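Local atomic coordinates of TbpB (Actinobacillus pleuropneumoniae, PDB entry 3HOL), a protein that probably binds host transferrin as the lipoprotein component of a bacterial transferrin receptor, serving iron acquisition. Residues P141-D146 with T150-K155. Numbering follows the deposited sequence.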
# COMPACT_ATOMS: atom_id res chain seq x y z
N PRO A 141 -18.97 -11.06 -33.59
CA PRO A 141 -19.12 -10.41 -34.90
C PRO A 141 -17.93 -10.64 -35.83
O PRO A 141 -16.79 -10.62 -35.41
CB PRO A 141 -19.25 -8.91 -34.55
CG PRO A 141 -19.19 -8.81 -33.04
CD PRO A 141 -18.54 -10.09 -32.56
N ASN A 142 -18.22 -10.83 -37.11
CA ASN A 142 -17.19 -11.03 -38.09
C ASN A 142 -16.65 -9.69 -38.66
O ASN A 142 -15.43 -9.47 -38.75
CB ASN A 142 -17.77 -11.90 -39.20
CG ASN A 142 -17.59 -13.37 -38.94
OD1 ASN A 142 -16.77 -13.78 -38.14
ND2 ASN A 142 -18.36 -14.17 -39.63
N TYR A 143 -17.57 -8.81 -39.04
CA TYR A 143 -17.21 -7.60 -39.77
C TYR A 143 -17.82 -6.33 -39.20
O TYR A 143 -19.02 -6.11 -39.30
CB TYR A 143 -17.59 -7.76 -41.26
CG TYR A 143 -17.15 -9.09 -41.87
CD1 TYR A 143 -15.80 -9.43 -41.93
CD2 TYR A 143 -18.09 -10.01 -42.38
CE1 TYR A 143 -15.38 -10.65 -42.53
CE2 TYR A 143 -17.68 -11.26 -42.94
CZ TYR A 143 -16.32 -11.55 -43.03
OH TYR A 143 -15.87 -12.76 -43.55
N LEU A 144 -16.98 -5.48 -38.59
CA LEU A 144 -17.43 -4.16 -38.07
C LEU A 144 -16.36 -3.10 -38.35
O LEU A 144 -15.70 -2.56 -37.44
CB LEU A 144 -17.77 -4.22 -36.57
CG LEU A 144 -18.97 -5.04 -36.11
CD1 LEU A 144 -18.90 -5.32 -34.59
CD2 LEU A 144 -20.32 -4.35 -36.49
N ASN A 145 -16.17 -2.83 -39.63
CA ASN A 145 -15.06 -2.01 -40.10
C ASN A 145 -15.18 -0.55 -39.65
O ASN A 145 -14.19 0.16 -39.65
CB ASN A 145 -14.93 -2.09 -41.63
CG ASN A 145 -14.41 -3.45 -42.13
OD1 ASN A 145 -13.65 -4.18 -41.46
ND2 ASN A 145 -14.79 -3.78 -43.36
N ASP A 146 -16.38 -0.08 -39.29
CA ASP A 146 -16.49 1.31 -38.80
C ASP A 146 -16.17 1.40 -37.30
O ASP A 146 -15.94 2.50 -36.78
CB ASP A 146 -17.86 1.90 -39.07
CG ASP A 146 -18.26 1.84 -40.55
OD1 ASP A 146 -17.36 1.85 -41.39
OD2 ASP A 146 -19.46 1.79 -40.85
N THR A 150 -9.84 -4.28 -36.89
CA THR A 150 -9.58 -5.71 -37.13
C THR A 150 -10.91 -6.39 -37.48
O THR A 150 -11.95 -5.77 -37.37
CB THR A 150 -8.87 -6.38 -35.89
OG1 THR A 150 -8.35 -7.68 -36.23
CG2 THR A 150 -9.80 -6.45 -34.68
N LYS A 151 -10.85 -7.64 -37.96
CA LYS A 151 -12.02 -8.49 -38.27
C LYS A 151 -12.08 -9.67 -37.31
O LYS A 151 -11.09 -9.96 -36.62
CB LYS A 151 -11.92 -9.03 -39.72
CG LYS A 151 -11.90 -7.95 -40.80
CD LYS A 151 -11.78 -8.51 -42.27
CE LYS A 151 -10.41 -9.23 -42.49
NZ LYS A 151 -10.13 -9.53 -43.91
N PHE A 152 -13.22 -10.38 -37.30
CA PHE A 152 -13.37 -11.61 -36.49
C PHE A 152 -13.15 -11.23 -35.00
O PHE A 152 -12.27 -11.74 -34.30
CB PHE A 152 -12.44 -12.73 -37.04
CG PHE A 152 -12.58 -12.92 -38.56
CD1 PHE A 152 -13.80 -13.33 -39.11
CD2 PHE A 152 -11.53 -12.62 -39.41
CE1 PHE A 152 -13.95 -13.50 -40.50
CE2 PHE A 152 -11.68 -12.78 -40.82
CZ PHE A 152 -12.89 -13.21 -41.35
N ILE A 153 -14.01 -10.33 -34.55
CA ILE A 153 -13.83 -9.56 -33.32
C ILE A 153 -13.96 -10.47 -32.09
O ILE A 153 -15.02 -11.05 -31.88
CB ILE A 153 -14.87 -8.44 -33.20
CG1 ILE A 153 -14.98 -7.62 -34.50
CG2 ILE A 153 -14.47 -7.50 -32.05
CD1 ILE A 153 -13.66 -7.01 -34.92
N GLY A 154 -12.90 -10.56 -31.30
CA GLY A 154 -12.84 -11.41 -30.13
C GLY A 154 -12.90 -12.90 -30.42
O GLY A 154 -13.11 -13.70 -29.49
N LYS A 155 -12.67 -13.29 -31.68
CA LYS A 155 -12.77 -14.71 -32.05
C LYS A 155 -11.49 -15.45 -31.79
O LYS A 155 -11.30 -15.99 -30.70
CB LYS A 155 -13.31 -14.92 -33.49
CG LYS A 155 -14.71 -14.38 -33.66
CD LYS A 155 -15.32 -14.89 -34.96
CE LYS A 155 -16.79 -15.22 -34.86
NZ LYS A 155 -17.25 -15.92 -36.11
O HOH W 1 -14.12 -5.56 -39.01
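Asn142 and Phe152 meet through the backbone, Phe152 N giving an almost straight hydrogen bond of 2.8 Å to Asn142 O. Next to it, Ile153 N donates to Pro141 O at 2.9 Å. These bonds tie together two arms of the loop between strands 119-133 and 171-178 in the N-lobe beta barrel, the contact's centre about 40 Å from that of the chain. The second arm folds into a type II beta turn, Phe152 to Lys155, closed by Lys155 N on Phe152 O. From its last position the Lys155 side chain reaches back, and NZ hydrogen-bonds Asn142 OD1 from well off the amide plane. A water bridges the other end, accepting from Leu144 N and donating to Asn145 OD1 and Thr150 O. Inside, Pro141 CD lies 4.1 Å from Ile153 CB, and both residues touch Phe226. On the exposed side, the Tyr143 and Phe152 rings run side by side, planes 62° apart; both CB atoms point away from the opposing arm, but CG anti to the carbonyl carbon (chi1 -47° and -50°) brings the ring ends nearer. Lys151 CD lies at the tyrosine ring's edge. At the phenylalanine's edge, in the ring plane, Asn142 OD1 comes within 3.2 Å of Phe152 CD1.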